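Local coordinates for flagellar basal body protein (Helicobacter pylori, PDB 5NPY) that probably builds part of the flagellar hook, the curved flexible joint between the basal-body rod and the external filament, at residues 372-377 against 401-406; 150-155 against 181-186; 411-416 against 438-443; 155-160 against 498-503. All coordinates share one frame; numbering follows the deposited sequence.

Contact 1 of 4, residues 372-377 against 401-406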
loop_
_atom_site.group_PDB
_atom_site.type_symbol
_atom_site.label_atom_id
_atom_site.label_comp_id
_atom_site.label_asym_id
_atom_site.label_seq_id
_atom_site.Cartn_x
_atom_site.Cartn_y
_atom_site.Cartn_z
ATOM N N LEU A 372 0.675 10.620 8.976
ATOM C CA LEU A 372 0.753 10.635 7.519
ATOM C C LEU A 372 2.129 10.145 7.059
ATOM O O LEU A 372 3.136 10.835 7.247
ATOM C CB LEU A 372 0.453 12.038 6.996
ATOM C CG LEU A 372 -0.950 12.620 7.255
ATOM C CD1 LEU A 372 -0.971 14.077 6.791
ATOM C CD2 LEU A 372 -2.091 11.825 6.572
ATOM N N LEU A 373 2.173 8.966 6.451
ATOM C CA LEU A 373 3.434 8.398 5.962
ATOM C C LEU A 373 3.693 8.984 4.571
ATOM O O LEU A 373 3.041 8.612 3.584
ATOM C CB LEU A 373 3.373 6.872 5.974
ATOM C CG LEU A 373 4.576 6.080 5.397
ATOM C CD1 LEU A 373 5.861 6.740 5.744
ATOM C CD2 LEU A 373 4.643 4.657 5.881
ATOM N N GLN A 374 4.628 9.934 4.489
ATOM C CA GLN A 374 4.858 10.662 3.251
ATOM C C GLN A 374 6.140 10.195 2.579
ATOM O O GLN A 374 7.087 9.738 3.233
ATOM C CB GLN A 374 4.899 12.167 3.484
ATOM C CG GLN A 374 3.542 12.698 3.959
ATOM C CD GLN A 374 3.430 14.204 3.977
ATOM O OE1 GLN A 374 4.373 14.922 3.650
ATOM N NE2 GLN A 374 2.261 14.693 4.370
ATOM N N SER A 375 6.127 10.263 1.248
ATOM C CA SER A 375 7.260 9.903 0.410
ATOM C C SER A 375 7.360 10.917 -0.700
ATOM O O SER A 375 6.356 11.215 -1.348
ATOM C CB SER A 375 7.119 8.516 -0.219
ATOM O OG SER A 375 7.373 7.502 0.716
ATOM N N GLU A 376 8.568 11.412 -0.933
ATOM C CA GLU A 376 8.875 12.246 -2.080
ATOM C C GLU A 376 9.936 11.558 -2.934
ATOM O O GLU A 376 10.907 11.009 -2.407
ATOM C CB GLU A 376 9.363 13.593 -1.620
ATOM C CG GLU A 376 8.516 14.230 -0.530
ATOM C CD GLU A 376 8.997 15.639 -0.272
ATOM O OE1 GLU A 376 9.581 15.899 0.794
ATOM O OE2 GLU A 376 8.868 16.472 -1.192
ATOM N N TYR A 377 9.759 11.619 -4.252
ATOM C CA TYR A 377 10.531 10.841 -5.221
ATOM C C TYR A 377 11.252 11.790 -6.170
ATOM O O TYR A 377 10.642 12.724 -6.717
ATOM C CB TYR A 377 9.609 9.896 -6.026
ATOM C CG TYR A 377 8.674 9.005 -5.191
ATOM C CD1 TYR A 377 8.855 7.617 -5.144
ATOM C CD2 TYR A 377 7.600 9.552 -4.465
ATOM C CE1 TYR A 377 8.006 6.790 -4.380
ATOM C CE2 TYR A 377 6.747 8.740 -3.727
ATOM C CZ TYR A 377 6.959 7.353 -3.676
ATOM O OH TYR A 377 6.126 6.530 -2.924
ATOM N N LYS A 401 12.660 9.816 -0.388
ATOM C CA LYS A 401 12.828 10.409 0.938
ATOM C C LYS A 401 11.521 10.210 1.699
ATOM O O LYS A 401 10.506 10.811 1.338
ATOM C CB LYS A 401 13.171 11.893 0.768
ATOM C CG LYS A 401 12.914 12.825 1.943
ATOM C CD LYS A 401 13.064 14.294 1.500
ATOM C CE LYS A 401 13.552 15.163 2.656
ATOM N NZ LYS A 401 14.066 16.476 2.191
ATOM N N SER A 402 11.527 9.360 2.737
ATOM C CA SER A 402 10.303 9.010 3.452
ATOM C C SER A 402 10.360 9.404 4.932
ATOM O O SER A 402 11.403 9.273 5.589
ATOM C CB SER A 402 9.999 7.514 3.344
ATOM O OG SER A 402 9.971 7.059 2.000
ATOM N N TYR A 403 9.212 9.837 5.463
ATOM C CA TYR A 403 9.086 10.313 6.840
ATOM C C TYR A 403 7.607 10.327 7.202
ATOM O O TYR A 403 6.734 10.131 6.345
ATOM C CB TYR A 403 9.708 11.704 7.015
ATOM C CG TYR A 403 9.238 12.676 5.947
ATOM C CD1 TYR A 403 8.112 13.473 6.153
ATOM C CD2 TYR A 403 9.896 12.775 4.718
ATOM C CE1 TYR A 403 7.660 14.352 5.170
ATOM C CE2 TYR A 403 9.429 13.649 3.720
ATOM C CZ TYR A 403 8.307 14.434 3.970
ATOM O OH TYR A 403 7.829 15.303 3.029
ATOM N N ILE A 404 7.335 10.578 8.487
ATOM C CA ILE A 404 5.989 10.565 9.055
ATOM C C ILE A 404 5.672 11.949 9.608
ATOM O O ILE A 404 6.433 12.489 10.419
ATOM C CB ILE A 404 5.860 9.506 10.162
ATOM C CG1 ILE A 404 6.095 8.114 9.590
ATOM C CG2 ILE A 404 4.495 9.601 10.823
ATOM C CD1 ILE A 404 6.077 7.035 10.646
ATOM N N VAL A 405 4.548 12.525 9.191
ATOM C CA VAL A 405 4.183 13.859 9.645
ATOM C C VAL A 405 2.940 13.763 10.513
ATOM O O VAL A 405 2.041 12.955 10.255
ATOM C CB VAL A 405 3.989 14.865 8.485
ATOM C CG1 VAL A 405 4.548 14.321 7.191
ATOM C CG2 VAL A 405 2.529 15.310 8.344
ATOM N N ASP A 406 2.917 14.559 11.566
ATOM C CA ASP A 406 1.711 14.736 12.353
ATOM C C ASP A 406 0.761 15.644 11.580
ATOM O O ASP A 406 1.101 16.809 11.332
ATOM C CB ASP A 406 2.058 15.339 13.711
ATOM C CG ASP A 406 0.839 15.560 14.598
ATOM O OD1 ASP A 406 -0.248 15.016 14.306
ATOM O OD2 ASP A 406 0.977 16.264 15.610
#
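Antiparallel strand pairing joins L372 through E376 to K401 through V405; the two short segment axes run 145° apart. Six backbone hydrogen bonds, two each at L372/V405, Q374/Y403 and E376/K401, fix the register, with Q374 N to Y403 O at 2.8 Å. The side chains of these pairs share one face of the sheet. There Y403, with CG between backbone N and carbonyl carbon (chi1 49°), sends OH to donate to E376 OE1 at 2.9 Å. That oxygen lies in the ring plane at its edge, yet is approached from above the carboxylate plane. E376 OE2 is bonded to the hydroxyl of Y356, so a tyrosine holds each oxygen. The extended Q374 amide, turned 57° from the Y403 ring, rests its CD 3.4 Å from V405 CG1.

The pair lies inside a curled antiparallel sheet, between strands 346-364 and 411-423. Its other face carries L373, S375, S402 and I404. S375 OG and S402 OG are hydrogen-bonded at 2.9 Å, and S375 OG also bonds to Y446 OH of strand 442-447. L373 CD1 lies 4.1 Å from I404 CG1, while the L373 side chain also packs on V193, from the second sheet facing this side.

Contact 2 of 4, residues 150-155 against 181-186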
loop_
_atom_site.group_PDB
_atom_site.type_symbol
_atom_site.label_atom_id
_atom_site.label_comp_id
_atom_site.label_asym_id
_atom_site.label_seq_id
_atom_site.Cartn_x
_atom_site.Cartn_y
_atom_site.Cartn_z
ATOM N N LYS A 150 -14.534 -15.888 17.851
ATOM C CA LYS A 150 -13.796 -15.484 19.045
ATOM C C LYS A 150 -12.970 -14.236 18.767
ATOM O O LYS A 150 -11.800 -14.133 19.142
ATOM C CB LYS A 150 -12.935 -16.627 19.584
ATOM C CG LYS A 150 -13.759 -17.834 20.010
ATOM C CD LYS A 150 -12.989 -18.769 20.933
ATOM C CE LYS A 150 -13.874 -19.914 21.431
ATOM N NZ LYS A 150 -14.331 -20.809 20.317
ATOM N N LYS A 151 -13.596 -13.280 18.096
ATOM C CA LYS A 151 -13.006 -11.978 17.853
ATOM C C LYS A 151 -13.532 -10.905 18.789
ATOM O O LYS A 151 -13.057 -9.771 18.719
ATOM C CB LYS A 151 -13.261 -11.534 16.406
ATOM C CG LYS A 151 -12.709 -12.471 15.370
ATOM C CD LYS A 151 -12.337 -11.705 14.137
ATOM C CE LYS A 151 -13.294 -11.981 13.016
ATOM N NZ LYS A 151 -13.266 -10.874 12.015
ATOM N N ILE A 152 -14.514 -11.214 19.627
ATOM C CA ILE A 152 -15.107 -10.233 20.528
ATOM C C ILE A 152 -14.544 -10.474 21.918
ATOM O O ILE A 152 -14.798 -11.513 22.535
ATOM C CB ILE A 152 -16.641 -10.289 20.540
ATOM C CG1 ILE A 152 -17.225 -9.674 19.264
ATOM C CG2 ILE A 152 -17.173 -9.527 21.741
ATOM C CD1 ILE A 152 -17.225 -10.581 18.071
ATOM N N LYS A 153 -13.781 -9.501 22.406
ATOM C CA LYS A 153 -13.208 -9.509 23.745
ATOM C C LYS A 153 -13.525 -8.170 24.379
ATOM O O LYS A 153 -13.076 -7.133 23.877
ATOM C CB LYS A 153 -11.681 -9.733 23.708
ATOM C CG LYS A 153 -11.196 -10.905 22.852
ATOM C CD LYS A 153 -11.830 -12.224 23.293
ATOM C CE LYS A 153 -11.962 -13.210 22.135
ATOM N NZ LYS A 153 -13.019 -14.224 22.409
ATOM N N ASP A 154 -14.324 -8.190 25.450
ATOM C CA ASP A 154 -14.505 -7.019 26.312
ATOM C C ASP A 154 -15.302 -5.913 25.613
ATOM O O ASP A 154 -14.932 -4.737 25.645
ATOM C CB ASP A 154 -13.156 -6.489 26.802
ATOM C CG ASP A 154 -12.474 -7.446 27.763
ATOM O OD1 ASP A 154 -13.094 -7.823 28.777
ATOM O OD2 ASP A 154 -11.315 -7.828 27.487
ATOM N N GLY A 155 -16.404 -6.295 24.979
ATOM C CA GLY A 155 -17.156 -5.324 24.204
ATOM C C GLY A 155 -16.365 -4.651 23.106
ATOM O O GLY A 155 -16.714 -3.543 22.693
ATOM N N GLN A 181 -23.922 -5.681 22.758
ATOM C CA GLN A 181 -24.519 -4.524 22.095
ATOM C C GLN A 181 -23.531 -3.364 21.958
ATOM O O GLN A 181 -23.223 -2.929 20.844
ATOM C CB GLN A 181 -25.773 -4.077 22.855
ATOM C CG GLN A 181 -26.514 -2.911 22.208
ATOM C CD GLN A 181 -27.854 -2.629 22.856
ATOM O OE1 GLN A 181 -28.051 -2.869 24.054
ATOM N NE2 GLN A 181 -28.789 -2.118 22.064
ATOM N N ASP A 182 -23.047 -2.839 23.083
ATOM C CA ASP A 182 -22.015 -1.811 23.034
ATOM C C ASP A 182 -20.699 -2.432 22.592
ATOM O O ASP A 182 -19.927 -2.928 23.419
ATOM C CB ASP A 182 -21.858 -1.120 24.393
ATOM C CG ASP A 182 -20.629 -0.217 24.449
ATOM O OD1 ASP A 182 -20.656 0.871 23.836
ATOM O OD2 ASP A 182 -19.635 -0.597 25.107
ATOM N N LEU A 183 -20.439 -2.422 21.287
ATOM C CA LEU A 183 -19.216 -2.981 20.728
ATOM C C LEU A 183 -18.422 -1.863 20.068
ATOM O O LEU A 183 -18.901 -1.235 19.117
ATOM C CB LEU A 183 -19.528 -4.094 19.725
ATOM C CG LEU A 183 -19.228 -5.523 20.170
ATOM C CD1 LEU A 183 -17.752 -5.836 20.039
ATOM C CD2 LEU A 183 -19.658 -5.713 21.597
ATOM N N THR A 184 -17.222 -1.605 20.579
ATOM C CA THR A 184 -16.277 -0.739 19.894
ATOM C C THR A 184 -15.304 -1.585 19.083
ATOM O O THR A 184 -15.203 -2.801 19.252
ATOM C CB THR A 184 -15.508 0.159 20.876
ATOM O OG1 THR A 184 -14.834 -0.635 21.866
ATOM C CG2 THR A 184 -16.464 1.157 21.560
ATOM N N TYR A 185 -14.609 -0.923 18.170
ATOM C CA TYR A 185 -13.559 -1.538 17.366
ATOM C C TYR A 185 -12.220 -1.034 17.875
ATOM O O TYR A 185 -11.946 0.165 17.789
ATOM C CB TYR A 185 -13.722 -1.182 15.891
ATOM C CG TYR A 185 -12.759 -1.906 14.999
ATOM C CD1 TYR A 185 -13.125 -3.093 14.386
ATOM C CD2 TYR A 185 -11.491 -1.411 14.769
ATOM C CE1 TYR A 185 -12.255 -3.766 13.567
ATOM C CE2 TYR A 185 -10.609 -2.080 13.954
ATOM C CZ TYR A 185 -11.000 -3.262 13.358
ATOM O OH TYR A 185 -10.146 -3.943 12.536
ATOM N N GLN A 186 -11.392 -1.928 18.400
ATOM C CA GLN A 186 -10.118 -1.477 18.941
ATOM C C GLN A 186 -9.215 -1.051 17.787
ATOM O O GLN A 186 -9.135 -1.753 16.765
ATOM C CB GLN A 186 -9.422 -2.535 19.803
ATOM C CG GLN A 186 -10.083 -2.808 21.170
ATOM C CD GLN A 186 -10.058 -1.634 22.145
ATOM O OE1 GLN A 186 -10.064 -0.461 21.747
ATOM N NE2 GLN A 186 -10.061 -1.947 23.438
#
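G155 and T184 supply the polar link: T184 N donates to G155 O at 2.9 Å with an N-H...O angle of 153°, the donor lying a little off the carbonyl plane. The same oxygen receives a CA-H...O contact from L183, whose CA is 3.2 Å away, with an angle at H of 150°. Two consecutive residues of 181-186 thus converge on one carbonyl. T184 also forms a backbone bond with L157, which extends the link into the parallel pairing of strands 156-157 and 184-185.

Apolar contacts centre on L183. Its CD1 sits 4.0 Å from I152 CG1 and 4.1 Å from I152 CG2, the two side chains crossing at about a right angle. The other methyl, CD2, comes to 3.6 Å from G155 CA. With no side chain on G155, the leucine lies directly against its backbone, and CD1 is 3.6 Å from G155 C.

Turn geometry brings these groups together. D154 and G155 both have positive phi, reversing the chain between strands 152-153 and 156-157, and T156 OG1 bonds to K153 O. The chemistry implies that a single backbone bond across the contact, with leucine methyls packed beside it, links this hairpin turn of the hook-protein D1 region to 181-186, helped by the neighbouring backbone bonds.

Contact 3 of 4, residues 411-416 against 438-443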
loop_
_atom_site.group_PDB
_atom_site.type_symbol
_atom_site.label_atom_id
_atom_site.label_comp_id
_atom_site.label_asym_id
_atom_site.label_seq_id
_atom_site.Cartn_x
_atom_site.Cartn_y
_atom_site.Cartn_z
ATOM N N THR A 411 3.885 18.700 10.788
ATOM C CA THR A 411 5.301 18.611 11.070
ATOM C C THR A 411 5.738 17.155 11.165
ATOM O O THR A 411 5.028 16.329 11.756
ATOM C CB THR A 411 5.611 19.347 12.380
ATOM O OG1 THR A 411 5.140 20.697 12.272
ATOM C CG2 THR A 411 7.112 19.341 12.676
ATOM N N PRO A 412 6.886 16.805 10.574
ATOM C CA PRO A 412 7.435 15.460 10.763
ATOM C C PRO A 412 7.750 15.178 12.227
ATOM O O PRO A 412 8.220 16.053 12.959
ATOM C CB PRO A 412 8.712 15.475 9.916
ATOM C CG PRO A 412 8.507 16.556 8.915
ATOM C CD PRO A 412 7.633 17.578 9.563
ATOM N N ILE A 413 7.498 13.930 12.633
ATOM C CA ILE A 413 7.852 13.402 13.950
ATOM C C ILE A 413 9.230 12.767 13.842
ATOM O O ILE A 413 9.770 12.241 14.821
ATOM C CB ILE A 413 6.825 12.361 14.445
ATOM C CG1 ILE A 413 6.631 11.263 13.389
ATOM C CG2 ILE A 413 5.488 13.014 14.810
ATOM C CD1 ILE A 413 6.299 9.903 13.963
ATOM N N ASN A 414 9.827 12.876 12.662
ATOM C CA ASN A 414 10.773 11.904 12.151
ATOM C C ASN A 414 11.920 12.612 11.454
ATOM O O ASN A 414 11.750 13.712 10.926
ATOM C CB ASN A 414 10.061 10.996 11.124
ATOM C CG ASN A 414 10.076 9.552 11.506
ATOM O OD1 ASN A 414 10.445 9.187 12.621
ATOM N ND2 ASN A 414 9.672 8.713 10.581
ATOM N N ASP A 415 13.111 11.943 11.427
ATOM C CA ASP A 415 13.995 12.407 10.367
ATOM C C ASP A 415 13.704 11.627 9.087
ATOM O O ASP A 415 13.182 10.510 9.139
ATOM C CB ASP A 415 15.464 12.221 10.760
ATOM C CG ASP A 415 16.062 13.445 11.456
ATOM O OD1 ASP A 415 15.303 14.211 12.098
ATOM O OD2 ASP A 415 17.302 13.629 11.357
ATOM N N PRO A 416 13.989 12.174 7.915
ATOM C CA PRO A 416 13.736 11.411 6.681
ATOM C C PRO A 416 14.664 10.208 6.537
ATOM O O PRO A 416 15.831 10.247 6.932
ATOM C CB PRO A 416 13.966 12.439 5.564
ATOM C CG PRO A 416 14.721 13.588 6.224
ATOM C CD PRO A 416 14.260 13.597 7.654
ATOM N N ASP A 438 11.047 4.816 12.208
ATOM C CA ASP A 438 10.675 4.899 13.616
ATOM C C ASP A 438 9.359 5.667 13.748
ATOM O O ASP A 438 9.297 6.869 13.474
ATOM C CB ASP A 438 11.776 5.561 14.441
ATOM C CG ASP A 438 11.440 5.567 15.915
ATOM O OD1 ASP A 438 10.850 6.572 16.382
ATOM O OD2 ASP A 438 11.724 4.539 16.581
ATOM N N PHE A 439 8.318 4.974 14.185
ATOM C CA PHE A 439 6.981 5.538 14.353
ATOM C C PHE A 439 6.687 5.709 15.853
ATOM O O PHE A 439 6.065 4.845 16.483
ATOM C CB PHE A 439 5.947 4.636 13.690
ATOM C CG PHE A 439 4.555 5.167 13.751
ATOM C CD1 PHE A 439 3.468 4.313 13.595
ATOM C CD2 PHE A 439 4.322 6.521 13.920
ATOM C CE1 PHE A 439 2.182 4.814 13.627
ATOM C CE2 PHE A 439 3.034 7.024 13.948
ATOM C CZ PHE A 439 1.969 6.179 13.804
ATOM N N LYS A 440 7.107 6.854 16.400
ATOM C CA LYS A 440 6.847 7.220 17.803
ATOM C C LYS A 440 7.366 6.157 18.766
ATOM O O LYS A 440 6.683 5.774 19.712
ATOM C CB LYS A 440 5.356 7.478 18.051
ATOM C CG LYS A 440 4.917 8.890 17.710
ATOM C CD LYS A 440 3.405 8.995 17.589
ATOM C CE LYS A 440 2.727 8.716 18.903
ATOM N NZ LYS A 440 1.267 9.029 18.856
ATOM N N GLY A 441 8.572 5.655 18.508
ATOM C CA GLY A 441 9.124 4.588 19.312
ATOM C C GLY A 441 8.811 3.186 18.832
ATOM O O GLY A 441 9.299 2.217 19.433
ATOM N N ASN A 442 8.027 3.034 17.772
ATOM C CA ASN A 442 7.709 1.713 17.253
ATOM C C ASN A 442 8.339 1.545 15.876
ATOM O O ASN A 442 8.488 2.514 15.120
ATOM C CB ASN A 442 6.191 1.495 17.180
ATOM C CG ASN A 442 5.516 1.639 18.532
ATOM O OD1 ASN A 442 4.961 2.685 18.855
ATOM N ND2 ASN A 442 5.574 0.589 19.330
ATOM N N LYS A 443 8.714 0.306 15.561
ATOM C CA LYS A 443 9.294 -0.013 14.262
ATOM C C LYS A 443 8.176 -0.285 13.259
ATOM O O LYS A 443 7.323 -1.155 13.483
ATOM C CB LYS A 443 10.232 -1.213 14.364
ATOM C CG LYS A 443 11.557 -0.946 15.101
ATOM C CD LYS A 443 12.208 -2.265 15.492
ATOM C CE LYS A 443 11.215 -3.166 16.251
ATOM N NZ LYS A 443 11.464 -4.631 16.051
#
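F439 N, on the residue whose ring I413 meets, donates to N442 O at 2.6 Å, and F439 O accepts in return from N442 N at 3.0 Å. These bonds close a type I' turn from F439 to N442, in which K440 and G441 both have positive phi. D438 OD1 reinforces it by accepting from G441 N at 3.2 Å; the N-H...O angle is 162°, and the donor comes from the syn side of the carboxylate, 35° out of its plane. An acceptance from the amide three residues on makes this an Asx motif.

Across the contact, I413 does most of the touching with a single methyl. Its CG1 stands between the backbone N and the carbonyl carbon (chi1 53°), which carries CD1 over to the turn. CD1 meets the F439 ring edge-on in the ring plane, 3.9 Å from CD2. It also lies 4.0 Å from K440 N and 4.1 Å from K440 CG, so it sits at the junction of the ring with the start of the turn. Beside it, N414 CG lies 3.4 Å from D438 O.

The F439 ring also meets Y371 edge-to-face and packs on I404. K440 bends at chi3, and its NZ makes a salt bridge with D365 and a hydrogen bond with Y371 OH. The motif here is a beta hairpin with a two-residue type I' turn (K440-G441) joining strands 435-439 and 442-447, packed against I413 and N414 at the break in strand 411-423 of another sheet.

Contact 4 of 4, residues 155-160 against 498-503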
loop_
_atom_site.group_PDB
_atom_site.type_symbol
_atom_site.label_atom_id
_atom_site.label_comp_id
_atom_site.label_asym_id
_atom_site.label_seq_id
_atom_site.Cartn_x
_atom_site.Cartn_y
_atom_site.Cartn_z
ATOM N N GLY A 155 -16.404 -6.295 24.979
ATOM C CA GLY A 155 -17.156 -5.324 24.204
ATOM C C GLY A 155 -16.365 -4.651 23.106
ATOM O O GLY A 155 -16.714 -3.543 22.693
ATOM N N THR A 156 -15.291 -5.282 22.630
ATOM C CA THR A 156 -14.489 -4.752 21.538
ATOM C C THR A 156 -14.185 -5.872 20.556
ATOM O O THR A 156 -13.884 -7.003 20.954
ATOM C CB THR A 156 -13.150 -4.134 22.008
ATOM O OG1 THR A 156 -12.244 -5.178 22.389
ATOM C CG2 THR A 156 -13.333 -3.173 23.182
ATOM N N LEU A 157 -14.258 -5.552 19.274
ATOM C CA LEU A 157 -13.857 -6.495 18.248
ATOM C C LEU A 157 -12.356 -6.374 18.028
ATOM O O LEU A 157 -11.796 -5.272 18.057
ATOM C CB LEU A 157 -14.623 -6.245 16.943
ATOM C CG LEU A 157 -14.373 -7.227 15.789
ATOM C CD1 LEU A 157 -15.578 -7.325 14.881
ATOM C CD2 LEU A 157 -13.146 -6.855 14.965
ATOM N N ASN A 158 -11.710 -7.520 17.824
ATOM C CA ASN A 158 -10.281 -7.597 17.550
ATOM C C ASN A 158 -10.098 -8.123 16.135
ATOM O O ASN A 158 -10.453 -9.271 15.839
ATOM C CB ASN A 158 -9.565 -8.476 18.580
ATOM C CG ASN A 158 -9.497 -7.822 19.948
ATOM O OD1 ASN A 158 -10.249 -6.894 20.236
ATOM N ND2 ASN A 158 -8.593 -8.300 20.795
ATOM N N SER A 159 -9.537 -7.276 15.277
ATOM C CA SER A 159 -9.435 -7.540 13.847
ATOM C C SER A 159 -8.687 -8.837 13.546
ATOM O O SER A 159 -7.739 -9.216 14.240
ATOM C CB SER A 159 -8.709 -6.377 13.172
ATOM O OG SER A 159 -8.936 -6.362 11.776
ATOM N N THR A 160 -9.114 -9.508 12.476
ATOM C CA THR A 160 -8.365 -10.613 11.893
ATOM C C THR A 160 -8.366 -10.462 10.378
ATOM O O THR A 160 -9.046 -9.599 9.816
ATOM C CB THR A 160 -8.938 -11.988 12.280
ATOM O OG1 THR A 160 -10.318 -12.057 11.906
ATOM C CG2 THR A 160 -8.798 -12.244 13.766
ATOM N N VAL A 498 -15.073 -0.488 8.550
ATOM C CA VAL A 498 -14.629 -1.876 8.593
ATOM C C VAL A 498 -15.842 -2.766 8.806
ATOM O O VAL A 498 -16.681 -2.497 9.676
ATOM C CB VAL A 498 -13.586 -2.109 9.698
ATOM C CG1 VAL A 498 -13.126 -3.530 9.652
ATOM C CG2 VAL A 498 -12.413 -1.169 9.525
ATOM N N VAL A 499 -15.927 -3.827 8.008
ATOM C CA VAL A 499 -16.977 -4.831 8.093
ATOM C C VAL A 499 -16.294 -6.189 8.192
ATOM O O VAL A 499 -15.685 -6.656 7.220
ATOM C CB VAL A 499 -17.920 -4.779 6.885
ATOM C CG1 VAL A 499 -18.853 -5.970 6.894
ATOM C CG2 VAL A 499 -18.699 -3.471 6.888
ATOM N N GLU A 500 -16.378 -6.816 9.359
ATOM C CA GLU A 500 -15.763 -8.120 9.528
ATOM C C GLU A 500 -16.796 -9.084 10.084
ATOM O O GLU A 500 -17.544 -8.732 11.000
ATOM C CB GLU A 500 -14.553 -8.079 10.477
ATOM C CG GLU A 500 -13.506 -7.041 10.116
ATOM C CD GLU A 500 -12.228 -7.197 10.918
ATOM O OE1 GLU A 500 -12.175 -8.072 11.811
ATOM O OE2 GLU A 500 -11.274 -6.441 10.643
ATOM N N PRO A 501 -16.855 -10.300 9.556
ATOM C CA PRO A 501 -17.694 -11.317 10.182
ATOM C C PRO A 501 -17.167 -11.640 11.571
ATOM O O PRO A 501 -15.979 -11.472 11.857
ATOM C CB PRO A 501 -17.571 -12.510 9.231
ATOM C CG PRO A 501 -16.254 -12.309 8.557
ATOM C CD PRO A 501 -16.091 -10.832 8.415
ATOM N N VAL A 502 -18.076 -12.073 12.446
ATOM C CA VAL A 502 -17.713 -12.491 13.799
ATOM C C VAL A 502 -18.220 -13.878 14.158
ATOM O O VAL A 502 -17.688 -14.491 15.097
ATOM C CB VAL A 502 -18.210 -11.458 14.838
ATOM C CG1 VAL A 502 -17.735 -10.060 14.470
ATOM C CG2 VAL A 502 -19.733 -11.490 14.946
ATOM N N ALA A 503 -19.233 -14.412 13.470
ATOM C CA ALA A 503 -19.850 -15.688 13.814
ATOM C C ALA A 503 -20.688 -16.168 12.635
ATOM O O ALA A 503 -20.831 -15.475 11.624
ATOM C CB ALA A 503 -20.712 -15.570 15.078
#
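S159 and E500 make the strong polar link. S159 OG donates at 2.6 Å to the syn lone pair of E500 OE2, on the side of the other carboxylate oxygen. A second and weak bond runs from T160 N to E500 OE1, at 3.4 Å with an N-H...O angle of 158°. E500 has CG anti to the carbonyl carbon (chi1 -53°) and an extended chain beyond, which carries the carboxylate across to the 159-160 backbone. The carboxylate is buried but well supplied: K151 NZ forms a salt bridge to OE1, and Y185 OH adds a weak bond to OE2. This lysine and the donor hydroxyls would be expected to stabilise the ionised form.

Topologically, the contact brings the end of strand 156-157, in the hook-protein D1 region, to strand 499-509, more than 300 residues later. That later strand carries a classic beta bulge at V502 and A503 against strand 489-494.

Apolar contact comes from L157, whose two methyls divide the work. CD1 packs 3.5 Å from V502 CG1, the two side chains crossing at a slant, while CD2 lies over one face of the carboxylate, 3.5 Å from E500 OE1. L157 also packs on F494, and V502 on L492, both of strand 489-494.

In the fold
The four contacts form two clusters. Contacts 2 and 4 share G155, have centres 7 Å apart and meet through the backbone bond K151 O to N158 N. Contacts 1 and 3 lie 10 Å apart, joined where strands 396-406 and 411-423 pair side by side, with I404 O to I413 N at 2.8 Å. Between clusters the centres are about 29 to 33 Å apart and nothing touches. Along the chain, contacts 1 and 3 follow each other inside the long loop closed by contact 4, while contacts 2 and 4 alternate. The chain therefore leaves the D1-like region, builds the part holding contacts 1 and 3, and returns, consistent with an elongated multidomain hook subunit.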